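Local coordinates for PppA (Pseudomonas aeruginosa, PDB 6JKV), which probably acts as a manganese-dependent serine/threonine phosphatase of the PP2C family and is a key regulatory component of type VI secretion, at residues N44-L49 / N253-V258; A95-L100 / L194-A199; S141-L146 / D207-C212. All blocks are in the same frame, centred on the assembly; numbering follows the deposited sequence.

Interaction 1. Residues N44-L49 / N253-V258; sequences NEDASL and NITALV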
loop_
_atom_site.group_PDB
_atom_site.type_symbol
_atom_site.label_atom_id
_atom_site.label_comp_id
_atom_site.label_asym_id
_atom_site.label_seq_id
_atom_site.Cartn_x
_atom_site.Cartn_y
_atom_site.Cartn_z
ATOM N N ASN A 44 0.917 12.301 10.382
ATOM C CA ASN A 44 0.879 11.018 9.647
ATOM C C ASN A 44 -0.096 11.154 8.475
ATOM O O ASN A 44 -1.309 11.225 8.718
ATOM C CB ASN A 44 0.517 9.867 10.582
ATOM C CG ASN A 44 0.926 8.527 10.012
ATOM O OD1 ASN A 44 1.185 8.413 8.815
ATOM N ND2 ASN A 44 1.016 7.518 10.869
ATOM N N GLU A 45 0.428 11.216 7.252
ATOM C CA GLU A 45 -0.400 11.264 6.019
ATOM C C GLU A 45 -0.563 9.855 5.452
ATOM O O GLU A 45 -1.334 9.704 4.483
ATOM C CB GLU A 45 0.217 12.200 4.983
ATOM C CG GLU A 45 0.126 13.649 5.383
ATOM C CD GLU A 45 1.059 14.546 4.589
ATOM O OE1 GLU A 45 0.724 14.866 3.425
ATOM O OE2 GLU A 45 2.116 14.934 5.142
ATOM N N ASP A 46 0.128 8.867 6.033
ATOM C CA ASP A 46 -0.101 7.438 5.710
ATOM C C ASP A 46 -1.477 7.033 6.240
ATOM O O ASP A 46 -1.880 7.524 7.300
ATOM C CB ASP A 46 0.977 6.522 6.304
ATOM C CG ASP A 46 2.274 6.443 5.511
ATOM O OD1 ASP A 46 2.460 7.244 4.554
ATOM O OD2 ASP A 46 3.096 5.575 5.860
ATOM N N ALA A 47 -2.177 6.181 5.504
ATOM C CA ALA A 47 -3.436 5.546 5.952
ATOM C C ALA A 47 -3.420 4.079 5.543
ATOM O O ALA A 47 -2.648 3.704 4.638
ATOM C CB ALA A 47 -4.634 6.255 5.365
ATOM N N SER A 48 -4.231 3.273 6.207
ATOM C CA SER A 48 -4.349 1.838 5.885
ATOM C C SER A 48 -5.780 1.384 6.133
ATOM O O SER A 48 -6.486 2.018 6.915
ATOM C CB SER A 48 -3.344 1.013 6.651
ATOM O OG SER A 48 -3.640 1.003 8.033
ATOM N N LEU A 49 -6.170 0.322 5.435
ATOM C CA LEU A 49 -7.436 -0.397 5.664
ATOM C C LEU A 49 -7.117 -1.885 5.821
ATOM O O LEU A 49 -6.558 -2.497 4.884
ATOM C CB LEU A 49 -8.402 -0.161 4.504
ATOM C CG LEU A 49 -9.687 -0.978 4.619
ATOM C CD1 LEU A 49 -10.567 -0.402 5.720
ATOM C CD2 LEU A 49 -10.436 -1.055 3.298
ATOM N N ASN A 253 6.745 8.964 7.517
ATOM C CA ASN A 253 5.622 8.150 8.041
ATOM C C ASN A 253 5.906 6.707 7.623
ATOM O O ASN A 253 6.266 6.486 6.457
ATOM C CB ASN A 253 4.262 8.595 7.505
ATOM C CG ASN A 253 3.944 10.055 7.770
ATOM O OD1 ASN A 253 3.128 10.645 7.064
ATOM N ND2 ASN A 253 4.557 10.636 8.793
ATOM N N ILE A 254 5.781 5.764 8.545
ATOM C CA ILE A 254 6.118 4.345 8.276
ATOM C C ILE A 254 4.886 3.514 8.603
ATOM O O ILE A 254 4.433 3.563 9.753
ATOM C CB ILE A 254 7.368 3.902 9.062
ATOM C CG1 ILE A 254 7.583 2.394 8.932
ATOM C CG2 ILE A 254 7.306 4.350 10.514
ATOM C CD1 ILE A 254 9.006 1.965 9.218
ATOM N N THR A 255 4.362 2.809 7.600
ATOM C CA THR A 255 3.184 1.931 7.757
ATOM C C THR A 255 3.526 0.543 7.221
ATOM O O THR A 255 4.168 0.455 6.155
ATOM C CB THR A 255 1.957 2.515 7.050
ATOM O OG1 THR A 255 1.766 3.839 7.543
ATOM C CG2 THR A 255 0.711 1.683 7.286
ATOM N N ALA A 256 3.113 -0.489 7.950
ATOM C CA ALA A 256 3.284 -1.897 7.551
ATOM C C ALA A 256 1.964 -2.624 7.785
ATOM O O ALA A 256 1.320 -2.405 8.829
ATOM C CB ALA A 256 4.423 -2.532 8.313
ATOM N N LEU A 257 1.571 -3.424 6.803
ATOM C CA LEU A 257 0.370 -4.285 6.875
ATOM C C LEU A 257 0.768 -5.666 6.365
ATOM O O LEU A 257 1.242 -5.763 5.209
ATOM C CB LEU A 257 -0.744 -3.661 6.035
ATOM C CG LEU A 257 -2.162 -4.096 6.389
ATOM C CD1 LEU A 257 -3.170 -2.993 6.065
ATOM C CD2 LEU A 257 -2.500 -5.376 5.646
ATOM N N VAL A 258 0.616 -6.681 7.214
ATOM C CA VAL A 258 1.030 -8.072 6.891
ATOM C C VAL A 258 -0.221 -8.938 6.803
ATOM O O VAL A 258 -1.103 -8.820 7.671
ATOM C CB VAL A 258 2.065 -8.621 7.890
ATOM C CG1 VAL A 258 2.222 -10.135 7.768
ATOM C CG2 VAL A 258 3.401 -7.930 7.686
HETATM O O HOH W 1 5.238 7.308 4.045
HETATM O O HOH W 2 2.667 10.191 4.188
#
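Asp46 and Asn253 face each other at the metal-proximal end of this contact, and the side chain of Asp46 shows how the two segments engage. Its CB lies 3.1 Å from Thr255 OG1. With CG turned beside its own backbone N (chi1 -81°), the carboxylate carbon comes 3.5 Å from Asn253 CB, and the carboxylate plane stands nearly perpendicular, at 84°, to the Asn253 amide. Asp46 OD2 accepts a hydrogen bond from Thr255 OG1 (2.8 Å) on its anti lone pair, and also binds Ser213 OG. OD1 accepts hydrogen bonds from two waters: one also donates to Asn253 O, the other to Asn253 OD1.

The two strands, 46-49 and 254-258, run almost parallel (13° between directions), yet their axes come no closer than 7.6 Å and side chains make the contact. They belong to different sheets, so this is face-to-face packing across the PP2C beta-sandwich. Asp46 sits at its metal-binding edge, beside the metal ligand Asp61 and with its side chain about 4 Å from a bound manganese.

Asn253 reaches the other way. Its OD1 accepts a nearly straight hydrogen bond from Glu45 N at 2.8 Å, the donor well above the carbonyl plane, while its ND2 is held by Val37 O and Val43 O. The Asn44 side chain passes Asn253 antiparallel, Asn44 OD1 lying 3.3 Å from Asn253 CB; Asn44 ND2 binds Ser35 OG, as does Thr255 OG1. Farther from the metals the contact is carried by carbon: Leu257 CD1 meets Ser48 CB at 4.1 Å, and the same methyl approaches the carbonyl of Leu49.

Interaction 2. Residues A95-L100 / L194-A199; sequences ALRTGL and LELSEA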
loop_
_atom_site.group_PDB
_atom_site.type_symbol
_atom_site.label_atom_id
_atom_site.label_comp_id
_atom_site.label_asym_id
_atom_site.label_seq_id
_atom_site.Cartn_x
_atom_site.Cartn_y
_atom_site.Cartn_z
ATOM N N ALA A 95 -14.806 -3.161 -9.300
ATOM C CA ALA A 95 -15.470 -2.208 -8.382
ATOM C C ALA A 95 -14.414 -1.364 -7.663
ATOM O O ALA A 95 -14.657 -0.156 -7.492
ATOM C CB ALA A 95 -16.358 -2.936 -7.397
ATOM N N LEU A 96 -13.287 -1.973 -7.266
ATOM C CA LEU A 96 -12.175 -1.242 -6.608
ATOM C C LEU A 96 -11.618 -0.190 -7.568
ATOM O O LEU A 96 -11.417 0.964 -7.129
ATOM C CB LEU A 96 -11.079 -2.218 -6.175
ATOM C CG LEU A 96 -11.473 -3.230 -5.100
ATOM C CD1 LEU A 96 -10.463 -4.358 -5.049
ATOM C CD2 LEU A 96 -11.595 -2.567 -3.737
ATOM N N ARG A 97 -11.380 -0.582 -8.822
ATOM C CA ARG A 97 -10.872 0.331 -9.878
ATOM C C ARG A 97 -11.807 1.535 -10.013
ATOM O O ARG A 97 -11.300 2.680 -10.071
ATOM C CB ARG A 97 -10.755 -0.378 -11.229
ATOM C CG ARG A 97 -9.552 -1.300 -11.331
ATOM C CD ARG A 97 -9.528 -2.007 -12.664
ATOM N NE ARG A 97 -8.272 -2.692 -12.938
ATOM C CZ ARG A 97 -7.206 -2.139 -13.509
ATOM N NH1 ARG A 97 -7.210 -0.858 -13.856
ATOM N NH2 ARG A 97 -6.131 -2.875 -13.742
ATOM N N THR A 98 -13.117 1.292 -10.058
ATOM C CA THR A 98 -14.129 2.354 -10.265
ATOM C C THR A 98 -14.118 3.291 -9.060
ATOM O O THR A 98 -14.172 4.526 -9.264
ATOM C CB THR A 98 -15.531 1.784 -10.503
ATOM O OG1 THR A 98 -15.510 1.025 -11.710
ATOM C CG2 THR A 98 -16.573 2.873 -10.620
ATOM N N GLY A 99 -14.065 2.722 -7.852
ATOM C CA GLY A 99 -13.989 3.501 -6.607
ATOM C C GLY A 99 -12.782 4.417 -6.608
ATOM O O GLY A 99 -12.912 5.574 -6.183
ATOM N N LEU A 100 -11.640 3.914 -7.076
ATOM C CA LEU A 100 -10.385 4.698 -7.119
ATOM C C LEU A 100 -10.497 5.807 -8.173
ATOM O O LEU A 100 -10.028 6.940 -7.895
ATOM C CB LEU A 100 -9.209 3.755 -7.378
ATOM C CG LEU A 100 -8.855 2.861 -6.185
ATOM C CD1 LEU A 100 -7.714 1.925 -6.532
ATOM C CD2 LEU A 100 -8.501 3.708 -4.974
ATOM N N LEU A 194 -6.462 8.384 -13.815
ATOM C CA LEU A 194 -5.659 7.540 -12.903
ATOM C C LEU A 194 -5.436 6.199 -13.602
ATOM O O LEU A 194 -6.433 5.534 -13.963
ATOM C CB LEU A 194 -6.385 7.370 -11.571
ATOM C CG LEU A 194 -5.796 6.313 -10.637
ATOM C CD1 LEU A 194 -4.445 6.759 -10.104
ATOM C CD2 LEU A 194 -6.762 6.033 -9.497
ATOM N N GLU A 195 -4.175 5.846 -13.834
ATOM C CA GLU A 195 -3.806 4.560 -14.464
ATOM C C GLU A 195 -3.250 3.660 -13.365
ATOM O O GLU A 195 -2.143 3.955 -12.879
ATOM C CB GLU A 195 -2.780 4.769 -15.577
ATOM C CG GLU A 195 -3.089 5.935 -16.510
ATOM C CD GLU A 195 -3.648 5.530 -17.866
ATOM O OE1 GLU A 195 -3.973 6.438 -18.690
ATOM O OE2 GLU A 195 -3.760 4.295 -18.104
ATOM N N LEU A 196 -4.006 2.630 -12.972
ATOM C CA LEU A 196 -3.579 1.659 -11.941
ATOM C C LEU A 196 -2.800 0.525 -12.605
ATOM O O LEU A 196 -3.211 0.061 -13.683
ATOM C CB LEU A 196 -4.800 1.102 -11.213
ATOM C CG LEU A 196 -5.503 2.057 -10.252
ATOM C CD1 LEU A 196 -6.954 1.640 -10.076
ATOM C CD2 LEU A 196 -4.797 2.090 -8.902
ATOM N N SER A 197 -1.714 0.096 -11.974
ATOM C CA SER A 197 -1.018 -1.154 -12.337
ATOM C C SER A 197 -1.686 -2.294 -11.578
ATOM O O SER A 197 -2.177 -2.064 -10.456
ATOM C CB SER A 197 0.450 -1.062 -12.080
ATOM O OG SER A 197 1.070 -0.245 -13.064
ATOM N N GLU A 198 -1.738 -3.468 -12.200
ATOM C CA GLU A 198 -2.391 -4.666 -11.629
ATOM C C GLU A 198 -1.453 -5.862 -11.779
ATOM O O GLU A 198 -0.766 -5.979 -12.817
ATOM C CB GLU A 198 -3.726 -4.929 -12.321
ATOM C CG GLU A 198 -4.545 -6.022 -11.649
ATOM C CD GLU A 198 -5.856 -6.337 -12.346
ATOM O OE1 GLU A 198 -6.284 -5.532 -13.179
ATOM O OE2 GLU A 198 -6.428 -7.405 -12.065
ATOM N N ALA A 199 -1.422 -6.720 -10.764
ATOM C CA ALA A 199 -0.736 -8.026 -10.823
ATOM C C ALA A 199 -1.627 -9.074 -10.172
ATOM O O ALA A 199 -2.076 -8.857 -9.030
ATOM C CB ALA A 199 0.615 -7.953 -10.156
HETATM O O HOH W 3 -3.620 -2.292 -14.842
HETATM O O HOH W 4 -6.184 2.126 -14.582
#
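Arg97 NH2 meets Glu198 OE1 in a 2.7 Å salt bridge with an almost straight N-H (173°). The oxygen lies at the guanidinium edge, within 4° of its plane, and is approached on its anti side; the guanidinium and carboxylate planes are 54° apart. Extended from CG to NE, Arg97 carries its charge from the helix across to the strand, and its NH1 passes 4.1 Å from Leu196 CB.

Beside this polar bridge, Leu100 CD1 packs 3.6 Å from Leu196 CD1, the two side chains set roughly perpendicular, and Leu194 CD2 rests 4.0 Å from Leu100 CB. Helix 89-114 thus lies across the outer face of the sheet, reaching its outermost strand 197-202, as part of the helical layer that flanks the PP2C sandwich. Two waters at the guanidinium edge extend the polar side: one accepts from Arg97 NH2 and donates to Leu196 O (2.7 Å), while the other accepts from Leu196 N (2.8 Å) and is weakly linked to Arg97 NH1.

Farther out, Leu123 and Leu125 of strand 120-129 touch Leu100. Leu136 of strand 132-138 lies against both Arg97 and Glu198, and Val93 on the same helix also packs on Glu198.

Interaction 3. Residues S141-L146 / D207-C212; sequences SRLYRL and DSFLLC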
loop_
_atom_site.group_PDB
_atom_site.type_symbol
_atom_site.label_atom_id
_atom_site.label_comp_id
_atom_site.label_asym_id
_atom_site.label_seq_id
_atom_site.Cartn_x
_atom_site.Cartn_y
_atom_site.Cartn_z
ATOM N N SER A 141 4.383 2.974 -2.869
ATOM C CA SER A 141 3.968 2.021 -1.815
ATOM C C SER A 141 3.980 0.619 -2.430
ATOM O O SER A 141 3.579 0.478 -3.609
ATOM C CB SER A 141 2.631 2.382 -1.242
ATOM O OG SER A 141 2.687 3.598 -0.511
ATOM N N ARG A 142 4.463 -0.365 -1.677
ATOM C CA ARG A 142 4.854 -1.672 -2.242
ATOM C C ARG A 142 3.988 -2.790 -1.662
ATOM O O ARG A 142 3.475 -2.671 -0.515
ATOM C CB ARG A 142 6.340 -1.934 -1.994
ATOM C CG ARG A 142 7.250 -1.032 -2.807
ATOM C CD ARG A 142 8.683 -1.125 -2.344
ATOM N NE ARG A 142 9.561 -0.263 -3.121
ATOM C CZ ARG A 142 10.866 -0.450 -3.263
ATOM N NH1 ARG A 142 11.460 -1.485 -2.693
ATOM N NH2 ARG A 142 11.575 0.398 -3.986
ATOM N N LEU A 143 3.818 -3.832 -2.470
ATOM C CA LEU A 143 3.398 -5.172 -2.017
ATOM C C LEU A 143 4.536 -6.157 -2.286
ATOM O O LEU A 143 5.036 -6.207 -3.436
ATOM C CB LEU A 143 2.136 -5.606 -2.750
ATOM C CG LEU A 143 1.799 -7.078 -2.555
ATOM C CD1 LEU A 143 1.177 -7.302 -1.184
ATOM C CD2 LEU A 143 0.897 -7.573 -3.664
ATOM N N TYR A 144 4.908 -6.904 -1.250
ATOM C CA TYR A 144 5.851 -8.039 -1.327
ATOM C C TYR A 144 5.116 -9.337 -0.995
ATOM O O TYR A 144 4.138 -9.314 -0.236
ATOM C CB TYR A 144 6.996 -7.878 -0.332
ATOM C CG TYR A 144 7.939 -6.731 -0.576
ATOM C CD1 TYR A 144 7.651 -5.460 -0.101
ATOM C CD2 TYR A 144 9.146 -6.926 -1.222
ATOM C CE1 TYR A 144 8.534 -4.410 -0.290
ATOM C CE2 TYR A 144 10.038 -5.889 -1.415
ATOM C CZ TYR A 144 9.732 -4.627 -0.944
ATOM O OH TYR A 144 10.613 -3.594 -1.109
ATOM N N ARG A 145 5.605 -10.443 -1.543
ATOM C CA ARG A 145 5.145 -11.792 -1.145
ATOM C C ARG A 145 6.321 -12.562 -0.553
ATOM O O ARG A 145 7.379 -12.600 -1.183
ATOM C CB ARG A 145 4.546 -12.539 -2.333
ATOM C CG ARG A 145 4.334 -14.022 -2.054
ATOM C CD ARG A 145 3.623 -14.747 -3.166
ATOM N NE ARG A 145 4.416 -14.748 -4.379
ATOM C CZ ARG A 145 3.989 -15.182 -5.556
ATOM N NH1 ARG A 145 2.758 -15.651 -5.682
ATOM N NH2 ARG A 145 4.784 -15.107 -6.607
ATOM N N LEU A 146 6.124 -13.140 0.630
ATOM C CA LEU A 146 7.061 -14.117 1.220
ATOM C C LEU A 146 6.500 -15.516 0.985
ATOM O O LEU A 146 5.390 -15.813 1.469
ATOM C CB LEU A 146 7.235 -13.840 2.712
ATOM C CG LEU A 146 8.268 -14.715 3.412
ATOM C CD1 LEU A 146 9.669 -14.233 3.083
ATOM C CD2 LEU A 146 8.048 -14.721 4.912
ATOM N N ASP A 207 1.687 -18.693 2.368
ATOM C CA ASP A 207 2.114 -17.425 1.727
ATOM C C ASP A 207 1.925 -16.285 2.721
ATOM O O ASP A 207 0.956 -16.332 3.491
ATOM C CB ASP A 207 1.320 -17.112 0.458
ATOM C CG ASP A 207 1.746 -17.931 -0.744
ATOM O OD1 ASP A 207 2.694 -18.732 -0.610
ATOM O OD2 ASP A 207 1.112 -17.767 -1.811
ATOM N N SER A 208 2.838 -15.316 2.687
ATOM C CA SER A 208 2.765 -14.046 3.445
ATOM C C SER A 208 2.841 -12.886 2.457
ATOM O O SER A 208 3.443 -13.056 1.377
ATOM C CB SER A 208 3.872 -13.930 4.456
ATOM O OG SER A 208 3.466 -14.452 5.704
ATOM N N PHE A 209 2.273 -11.754 2.848
ATOM C CA PHE A 209 2.244 -10.521 2.033
ATOM C C PHE A 209 2.534 -9.336 2.936
ATOM O O PHE A 209 2.064 -9.314 4.080
ATOM C CB PHE A 209 0.894 -10.356 1.339
ATOM C CG PHE A 209 0.515 -11.527 0.480
ATOM C CD1 PHE A 209 0.987 -11.635 -0.812
ATOM C CD2 PHE A 209 -0.313 -12.520 0.972
ATOM C CE1 PHE A 209 0.631 -12.713 -1.606
ATOM C CE2 PHE A 209 -0.675 -13.595 0.175
ATOM C CZ PHE A 209 -0.202 -13.688 -1.110
ATOM N N LEU A 210 3.292 -8.384 2.411
ATOM C CA LEU A 210 3.563 -7.100 3.085
ATOM C C LEU A 210 3.155 -5.961 2.156
ATOM O O LEU A 210 3.704 -5.877 1.047
ATOM C CB LEU A 210 5.049 -7.003 3.434
ATOM C CG LEU A 210 5.497 -5.605 3.856
ATOM C CD1 LEU A 210 4.960 -5.281 5.240
ATOM C CD2 LEU A 210 7.009 -5.477 3.812
ATOM N N LEU A 211 2.207 -5.152 2.612
ATOM C CA LEU A 211 1.890 -3.830 2.032
ATOM C C LEU A 211 2.576 -2.777 2.904
ATOM O O LEU A 211 2.456 -2.839 4.158
ATOM C CB LEU A 211 0.374 -3.626 2.010
ATOM C CG LEU A 211 -0.431 -4.574 1.122
ATOM C CD1 LEU A 211 -0.664 -5.928 1.783
ATOM C CD2 LEU A 211 -1.772 -3.937 0.774
ATOM N N CYS A 212 3.282 -1.836 2.288
ATOM C CA CYS A 212 4.015 -0.819 3.073
ATOM C C CYS A 212 4.148 0.478 2.286
ATOM O O CYS A 212 4.071 0.464 1.040
ATOM C CB CYS A 212 5.380 -1.333 3.524
ATOM S SG CYS A 212 6.601 -1.573 2.204
HETATM O O HOH W 5 0.395 -15.716 -3.975
HETATM O O HOH W 6 5.064 -16.875 4.291
#
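Strands 142-146 and 208-212 pair antiparallel (161° between directions) through six backbone hydrogen bonds, two each for the hydrogen-bonded pairs Arg142-Cys212, Tyr144-Leu210 and Leu146-Ser208, with CA-H...O contacts such as Leu143 CA to Leu210 O lying between them.

On the face with Leu143, Arg145, Phe209 and Leu211, Leu143 CD1 and Leu211 CD1 meet at 3.8 Å, their side chains side by side. Leu143 CD1 also lies 4.0 Å from Phe209 CB. The aliphatic part of Arg145 runs alongside the Phe209 ring, with Arg145 CD 3.9 Å from Phe209 CE1, before its chain bends at chi3 (64°). One water bridges Arg145 NH1 to Asp207 OD2, whereas direct salt bridges link Arg145 to Glu152 and Asp207 to Arg147.

The opposite face holds Tyr144 beside Leu210, with Tyr144 CD1 4.0 Å from Leu210 CD2. Cys212 SG sits near the plane of the tyrosine ring, 4.2 Å from Tyr144 CE1. Arg142 reaches along its own strand: Arg142 NH1 donates to Tyr144 OH at 2.8 Å, with the oxygen in the guanidinium plane, and NH2 forms a salt bridge with Asp157. Helices 214-217 and 222-229 pack on this face, while strand 120-129 of the other sheet touches Leu143 and Phe209. Such a strand pair, sandwiched between a helical layer and a second sheet, is characteristic of the central PP2C beta-sandwich, and the side chain of Ser141 at its end approaches that of metal ligand Asp61 to about 4 Å.

How the interactions relate
Interactions 1 and 3 adjoin in one sheet, where strand 254-261 neighbours 208-212: Leu257 O lies 2.8 Å from Leu211 N, a probable hydrogen bond, and Thr255 O packs 3.4 Å from Cys212 CB. Their centres are 13 Å apart. Interaction 1 joins this sheet to the other one, whose opposite outer strand, 197-202, takes part in interaction 2. That contact touches neither of the others: its nearest atoms are about 7 Å from interaction 1 and about 6 Å from interaction 3. Interactions 1 and 3 both approach the manganese site, where the side chains of Asp46 and Ser141 lie about 4 and 6 Å from a manganese ion, whereas interaction 2 lies away from it.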